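Local coordinates for putative HTH-type transcriptional regulator ybaQ (Escherichia coli, PDB 2EBY), which probably binds DNA as a transcriptional regulator of the Cro/C1 helix-turn-helix type, at residues A[36-39]-A[40-44]; A[51-54]-A[55-59]; A[66-69]-A[70-73]. All blocks are in the same frame, centred on the assembly; numbering follows the deposited sequence.

Interaction 1 (A[36-39]-A[40-44]); sequences VHRN and SVSAL
With CG1 anti to the carbonyl carbon (chi1 -63°), CG2 of V36 falls between its own backbone N and carbonyl carbon, and V41 turns its CG2 anti to the carbonyl carbon. These two torsions bring the methyls together, V36 CG2 to V41 CG2 at 3.7 Å, one side chain lying roughly perpendicular to the other. The pair packs the residue before the cap against the first turn of helix 38-45. V41 continues onto I27, L30 and L34 of helix 27-34, and V36 reaches R58 of helix 53-63.

The polar side is an N-cap built on H37. Its imidazole meets the backbone edge-on: ND1 accepts from N39 N at 2.7 Å, almost straight (173°), and the donor lies practically in the ring plane. The carbonyl of the same residue takes a second amide, S40 N to H37 O at 3.0 Å, but this bond is bent (135°) and its donor stands well above the carbonyl plane. Regular helical bonding follows, S42 N to R38 O at 3.0 Å and A43 N to N39 O at 2.9 Å.

The R38 chain bends near its end, which leaves NH1 at 4.0 Å from S42 CB, an oblique van der Waals approach, while NE bonds weakly to N28. The hydroxyl of S42 in turn makes a weak bond to N46. In the predicted helix-turn-helix motif this is the second helix, and its exposed R38 and N39 with partly exposed S40 and S42 are consistent with a surface available to DNA. Because ND1 of H37 acts as an acceptor, the ring is probably neutral with its proton on NE2; a proton on ND1 would set two donors against each other and cost the cap its side-chain bond.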
loop_
_atom_site.group_PDB
_atom_site.type_symbol
_atom_site.label_atom_id
_atom_site.label_comp_id
_atom_site.label_asym_id
_atom_site.label_seq_id
_atom_site.Cartn_x
_atom_site.Cartn_y
_atom_site.Cartn_z
ATOM N N VAL A 36 -2.191 11.560 -17.867
ATOM C CA VAL A 36 -3.268 10.666 -17.456
ATOM C C VAL A 36 -4.560 11.399 -17.794
ATOM O O VAL A 36 -4.529 12.592 -18.097
ATOM C CB VAL A 36 -3.227 10.371 -15.932
ATOM C CG1 VAL A 36 -1.925 9.649 -15.572
ATOM C CG2 VAL A 36 -3.361 11.670 -15.147
ATOM N N HIS A 37 -5.688 10.699 -17.754
ATOM C CA HIS A 37 -6.966 11.327 -18.060
ATOM C C HIS A 37 -7.328 12.283 -16.930
ATOM O O HIS A 37 -6.949 12.066 -15.781
ATOM C CB HIS A 37 -8.057 10.260 -18.220
ATOM C CG HIS A 37 -9.351 10.794 -18.756
ATOM N ND1 HIS A 37 -10.148 11.658 -18.044
ATOM C CD2 HIS A 37 -9.959 10.619 -19.957
ATOM C CE1 HIS A 37 -11.197 12.001 -18.781
ATOM N NE2 HIS A 37 -11.100 11.381 -19.945
ATOM N N ARG A 38 -8.040 13.353 -17.267
ATOM C CA ARG A 38 -8.467 14.331 -16.276
ATOM C C ARG A 38 -9.218 13.640 -15.144
ATOM O O ARG A 38 -9.098 14.035 -13.988
ATOM C CB ARG A 38 -9.394 15.376 -16.901
ATOM C CG ARG A 38 -10.109 16.225 -15.848
ATOM C CD ARG A 38 -11.228 17.092 -16.418
ATOM N NE ARG A 38 -11.374 18.328 -15.647
ATOM C CZ ARG A 38 -11.839 18.392 -14.403
ATOM N NH1 ARG A 38 -12.220 17.290 -13.769
ATOM N NH2 ARG A 38 -11.905 19.563 -13.786
ATOM N N ASN A 39 -10.005 12.619 -15.483
ATOM C CA ASN A 39 -10.787 11.892 -14.486
ATOM C C ASN A 39 -9.938 11.164 -13.440
ATOM O O ASN A 39 -10.360 11.020 -12.300
ATOM C CB ASN A 39 -11.761 10.930 -15.183
ATOM C CG ASN A 39 -12.897 11.667 -15.906
ATOM O OD1 ASN A 39 -12.946 12.901 -15.911
ATOM N ND2 ASN A 39 -13.808 10.914 -16.519
ATOM N N SER A 40 -8.742 10.708 -13.809
ATOM C CA SER A 40 -7.874 10.051 -12.822
ATOM C C SER A 40 -7.439 11.067 -11.763
ATOM O O SER A 40 -7.437 10.767 -10.575
ATOM C CB SER A 40 -6.608 9.473 -13.468
ATOM O OG SER A 40 -6.904 8.399 -14.332
ATOM N N VAL A 41 -7.047 12.258 -12.210
ATOM C CA VAL A 41 -6.606 13.304 -11.301
ATOM C C VAL A 41 -7.757 13.700 -10.384
ATOM O O VAL A 41 -7.583 13.850 -9.169
ATOM C CB VAL A 41 -6.112 14.549 -12.078
ATOM C CG1 VAL A 41 -5.693 15.638 -11.104
ATOM C CG2 VAL A 41 -4.951 14.172 -12.987
ATOM N N SER A 42 -8.941 13.858 -10.968
ATOM C CA SER A 42 -10.111 14.229 -10.189
ATOM C C SER A 42 -10.447 13.154 -9.154
ATOM O O SER A 42 -10.841 13.471 -8.034
ATOM C CB SER A 42 -11.314 14.461 -11.108
ATOM O OG SER A 42 -12.478 14.751 -10.346
ATOM N N ALA A 43 -10.294 11.885 -9.526
ATOM C CA ALA A 43 -10.578 10.794 -8.597
ATOM C C ALA A 43 -9.540 10.749 -7.478
ATOM O O ALA A 43 -9.853 10.372 -6.354
ATOM C CB ALA A 43 -10.602 9.464 -9.332
ATOM N N LEU A 44 -8.301 11.105 -7.795
ATOM C CA LEU A 44 -7.247 11.113 -6.790
ATOM C C LEU A 44 -7.554 12.201 -5.773
ATOM O O LEU A 44 -7.540 11.966 -4.575
ATOM C CB LEU A 44 -5.888 11.387 -7.437
ATOM C CG LEU A 44 -4.730 11.579 -6.450
ATOM C CD1 LEU A 44 -4.608 10.350 -5.559
ATOM C CD2 LEU A 44 -3.437 11.827 -7.209
#

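Interaction 2 (A[51-54]-A[55-59]); sequences LTTE and MAFRL. With SO4 (sulfate ion), chain C.
R58 NH2 is gripped by two carboxylates: E54 OE2 one turn earlier, at 2.8 Å in a salt bridge, and E91 of the second subunit. The E54 and R58 chains leave the helix in the same direction, flank to flank. NH2 meets OE2 nearly along the C-O axis, although the carboxylate and guanidinium planes are 42° apart. Two negative partners should help keep the arginine charged and fix its rotation.

At the start of helix 53-63, T52 is the N-cap, its OG1 accepting from M55 N at 3.1 Å. A sulfate, probably from the crystallisation liquor, sits at the same helix end, with T53 N donating to its O2 at 2.8 Å and K50 also bound to it. The helix dipole would probably assist such anion binding.

On the apolar side, L51 CG lies anti to the backbone N (chi1 178°), and CD1 then contacts M55 CG at 3.8 Å and L59 CD1 at a tight 3.4 Å. L51 and L59 touch both L44 of helix 38-45 and W70 of helix 67-83, while M55 packs on L44. L34 of helix 27-34 covers M55 and L59; F57, by contrast, packs on L79, in helix 67-83 of the second subunit.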
loop_
_atom_site.group_PDB
_atom_site.type_symbol
_atom_site.label_atom_id
_atom_site.label_comp_id
_atom_site.label_asym_id
_atom_site.label_seq_id
_atom_site.Cartn_x
_atom_site.Cartn_y
_atom_site.Cartn_z
ATOM N N LEU A 51 -4.055 6.542 -4.114
ATOM C CA LEU A 51 -2.881 6.983 -4.860
ATOM C C LEU A 51 -2.070 5.709 -5.107
ATOM O O LEU A 51 -1.590 5.094 -4.151
ATOM C CB LEU A 51 -2.042 7.945 -4.025
ATOM C CG LEU A 51 -0.745 8.470 -4.643
ATOM C CD1 LEU A 51 -1.024 9.719 -5.457
ATOM C CD2 LEU A 51 0.240 8.792 -3.530
ATOM N N THR A 52 -1.922 5.311 -6.370
ATOM C CA THR A 52 -1.168 4.100 -6.697
ATOM C C THR A 52 0.330 4.395 -6.762
ATOM O O THR A 52 0.744 5.560 -6.793
ATOM C CB THR A 52 -1.591 3.510 -8.064
ATOM O OG1 THR A 52 -1.249 4.427 -9.105
ATOM C CG2 THR A 52 -3.093 3.250 -8.107
ATOM N N THR A 53 1.137 3.337 -6.790
ATOM C CA THR A 53 2.589 3.474 -6.869
ATOM C C THR A 53 2.978 4.206 -8.155
ATOM O O THR A 53 3.802 5.125 -8.136
ATOM C CB THR A 53 3.290 2.093 -6.845
ATOM O OG1 THR A 53 2.843 1.348 -5.707
ATOM C CG2 THR A 53 4.794 2.260 -6.714
ATOM N N GLU A 54 2.385 3.795 -9.271
ATOM C CA GLU A 54 2.675 4.426 -10.557
ATOM C C GLU A 54 2.312 5.907 -10.536
ATOM O O GLU A 54 3.096 6.746 -10.983
ATOM C CB GLU A 54 1.915 3.736 -11.699
ATOM C CG GLU A 54 2.303 4.251 -13.086
ATOM C CD GLU A 54 1.545 3.568 -14.218
ATOM O OE1 GLU A 54 1.390 2.332 -14.169
ATOM O OE2 GLU A 54 1.117 4.263 -15.167
ATOM N N MET A 55 1.130 6.240 -10.025
ATOM C CA MET A 55 0.746 7.647 -9.973
ATOM C C MET A 55 1.739 8.423 -9.125
ATOM O O MET A 55 2.021 9.580 -9.414
ATOM C CB MET A 55 -0.658 7.836 -9.390
ATOM C CG MET A 55 -1.084 9.316 -9.235
ATOM S SD MET A 55 -1.253 10.275 -10.785
ATOM C CE MET A 55 -2.828 9.641 -11.342
ATOM N N ALA A 56 2.250 7.786 -8.074
ATOM C CA ALA A 56 3.218 8.424 -7.183
ATOM C C ALA A 56 4.481 8.772 -7.961
ATOM O O ALA A 56 5.068 9.823 -7.749
ATOM C CB ALA A 56 3.558 7.499 -6.014
ATOM N N PHE A 57 4.894 7.880 -8.859
ATOM C CA PHE A 57 6.069 8.129 -9.702
ATOM C C PHE A 57 5.827 9.337 -10.613
ATOM O O PHE A 57 6.721 10.154 -10.823
ATOM C CB PHE A 57 6.378 6.926 -10.594
ATOM C CG PHE A 57 7.293 5.900 -9.972
ATOM C CD1 PHE A 57 6.881 5.132 -8.887
ATOM C CD2 PHE A 57 8.563 5.677 -10.509
ATOM C CE1 PHE A 57 7.714 4.154 -8.349
ATOM C CE2 PHE A 57 9.406 4.704 -9.981
ATOM C CZ PHE A 57 8.984 3.937 -8.897
ATOM N N ARG A 58 4.619 9.431 -11.169
ATOM C CA ARG A 58 4.283 10.534 -12.073
ATOM C C ARG A 58 4.289 11.868 -11.332
ATOM O O ARG A 58 4.828 12.859 -11.821
ATOM C CB ARG A 58 2.912 10.304 -12.712
ATOM C CG ARG A 58 2.841 9.134 -13.688
ATOM C CD ARG A 58 1.393 8.877 -14.056
ATOM N NE ARG A 58 1.217 7.698 -14.889
ATOM C CZ ARG A 58 1.485 7.652 -16.189
ATOM N NH1 ARG A 58 1.943 8.729 -16.809
ATOM N NH2 ARG A 58 1.290 6.531 -16.869
ATOM N N LEU A 59 3.692 11.879 -10.146
ATOM C CA LEU A 59 3.640 13.079 -9.335
ATOM C C LEU A 59 5.050 13.493 -8.903
ATOM O O LEU A 59 5.393 14.676 -8.924
ATOM C CB LEU A 59 2.752 12.832 -8.116
ATOM C CG LEU A 59 1.263 12.652 -8.416
ATOM C CD1 LEU A 59 0.533 12.171 -7.166
ATOM C CD2 LEU A 59 0.683 13.978 -8.915
HETATM S S SO4 C . -0.393 -0.319 -6.420
HETATM O O1 SO4 C . 0.971 -0.840 -6.759
HETATM O O2 SO4 C . -0.259 1.091 -5.956
HETATM O O3 SO4 C . -1.287 -0.280 -7.641
HETATM O O4 SO4 C . -0.989 -1.207 -5.342
#

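Interaction 3 (A[66-69]-A[70-73]); sequences TVDF and WLNL
F69 and W70 form a T-shaped (edge-to-face) aromatic pair in the first turn of helix 67-83, which T66 opens as N-cap. The edge of F69 meets the face of W70: the F69 ring and the five-membered ring of W70 have centroids 4.8 Å apart and planes at 89°. F69 CE2 stands over the centre of the indole, 3.5 Å above its plane. Having CG anti to the backbone N (chi1 164°) swings the F69 ring back over the W70 indole. F69 continues onto I14 and Y19 of helix 11-20. Also packed are V67 and L71, aligned flank to flank with V67 CG1 to L71 CD1 at 3.8 Å; both meet A56 of helix 53-63 and L79 of the second subunit.

The solvent side is looser. D68 and N72 are exposed: N72 N bonds to D68 O at 2.8 Å, a backbone link, whereas N72 ND2 near the same oxygen has too poor an angle for a hydrogen bond. At the helix start, T66 is exposed too, yet its hydroxyl is engaged in the cap, F69 N donating to T66 OG1 at 2.9 Å with an N-H...O angle of 138°.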
loop_
_atom_site.group_PDB
_atom_site.type_symbol
_atom_site.label_atom_id
_atom_site.label_comp_id
_atom_site.label_asym_id
_atom_site.label_seq_id
_atom_site.Cartn_x
_atom_site.Cartn_y
_atom_site.Cartn_z
ATOM N N THR A 66 10.029 13.107 -3.951
ATOM C CA THR A 66 10.378 11.693 -3.903
ATOM C C THR A 66 9.072 10.960 -4.151
ATOM O O THR A 66 8.003 11.560 -4.103
ATOM C CB THR A 66 10.888 11.264 -2.516
ATOM O OG1 THR A 66 9.896 11.578 -1.534
ATOM C CG2 THR A 66 12.188 11.963 -2.180
ATOM N N VAL A 67 9.152 9.667 -4.423
ATOM C CA VAL A 67 7.945 8.888 -4.632
ATOM C C VAL A 67 7.273 8.698 -3.278
ATOM O O VAL A 67 6.051 8.754 -3.158
ATOM C CB VAL A 67 8.255 7.497 -5.220
ATOM C CG1 VAL A 67 6.953 6.707 -5.391
ATOM C CG2 VAL A 67 8.975 7.639 -6.557
ATOM N N ASP A 68 8.087 8.484 -2.252
ATOM C CA ASP A 68 7.557 8.253 -0.918
ATOM C C ASP A 68 6.866 9.450 -0.302
ATOM O O ASP A 68 6.010 9.283 0.555
ATOM C CB ASP A 68 8.648 7.711 0.015
ATOM C CG ASP A 68 8.908 6.227 -0.210
ATOM O OD1 ASP A 68 8.181 5.627 -1.028
ATOM O OD2 ASP A 68 9.820 5.654 0.427
ATOM N N PHE A 69 7.228 10.655 -0.728
ATOM C CA PHE A 69 6.558 11.835 -0.208
ATOM C C PHE A 69 5.056 11.609 -0.437
ATOM O O PHE A 69 4.235 11.832 0.451
ATOM C CB PHE A 69 7.017 13.079 -0.966
ATOM C CG PHE A 69 6.117 14.270 -0.781
ATOM C CD1 PHE A 69 6.223 15.072 0.352
ATOM C CD2 PHE A 69 5.145 14.575 -1.731
ATOM C CE1 PHE A 69 5.371 16.165 0.540
ATOM C CE2 PHE A 69 4.288 15.665 -1.553
ATOM C CZ PHE A 69 4.403 16.460 -0.417
ATOM N N TRP A 70 4.703 11.152 -1.636
ATOM C CA TRP A 70 3.305 10.900 -1.947
ATOM C C TRP A 70 2.780 9.609 -1.327
ATOM O O TRP A 70 1.696 9.595 -0.753
ATOM C CB TRP A 70 3.079 10.874 -3.464
ATOM C CG TRP A 70 3.393 12.191 -4.118
ATOM C CD1 TRP A 70 4.535 12.521 -4.783
ATOM C CD2 TRP A 70 2.589 13.376 -4.078
ATOM N NE1 TRP A 70 4.502 13.842 -5.154
ATOM C CE2 TRP A 70 3.318 14.397 -4.732
ATOM C CE3 TRP A 70 1.325 13.691 -3.548
ATOM C CZ2 TRP A 70 2.830 15.698 -4.880
ATOM C CZ3 TRP A 70 0.835 14.988 -3.694
ATOM C CH2 TRP A 70 1.590 15.977 -4.352
ATOM N N LEU A 71 3.548 8.528 -1.420
ATOM C CA LEU A 71 3.086 7.256 -0.872
ATOM C C LEU A 71 2.869 7.296 0.634
ATOM O O LEU A 71 1.988 6.605 1.143
ATOM C CB LEU A 71 4.050 6.112 -1.241
ATOM C CG LEU A 71 4.076 5.710 -2.728
ATOM C CD1 LEU A 71 5.076 4.561 -2.932
ATOM C CD2 LEU A 71 2.673 5.301 -3.191
ATOM N N ASN A 72 3.654 8.103 1.351
ATOM C CA ASN A 72 3.498 8.190 2.800
ATOM C C ASN A 72 2.148 8.795 3.172
ATOM O O ASN A 72 1.532 8.389 4.160
ATOM C CB ASN A 72 4.640 9.000 3.443
ATOM C CG ASN A 72 5.990 8.302 3.322
ATOM O OD1 ASN A 72 6.059 7.068 3.258
ATOM N ND2 ASN A 72 7.068 9.084 3.298
ATOM N N LEU A 73 1.684 9.748 2.370
ATOM C CA LEU A 73 0.393 10.392 2.600
ATOM C C LEU A 73 -0.734 9.375 2.436
ATOM O O LEU A 73 -1.665 9.332 3.243
ATOM C CB LEU A 73 0.191 11.553 1.620
ATOM C CG LEU A 73 1.146 12.745 1.786
ATOM C CD1 LEU A 73 0.965 13.693 0.616
ATOM C CD2 LEU A 73 0.889 13.468 3.103
#

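From the N terminus the three contacts come in series, none nested in or crossing another, and each sits at the start of a helix rather than closing a long loop. Interaction 1 opens helix 38-45, interaction 2 helix 53-63 and interaction 3 helix 67-83. Interactions 1 and 2 touch where helix 38-45 meets helix 53-63, and interactions 2 and 3 where helix 53-63 meets helix 67-83. Interactions 1 and 3 do not touch, their nearest atoms being about 6 Å apart. Interaction 2 is therefore the middle layer, joining the predicted DNA-binding motif to helix 67-83; like interaction 3, it also touches the second subunit.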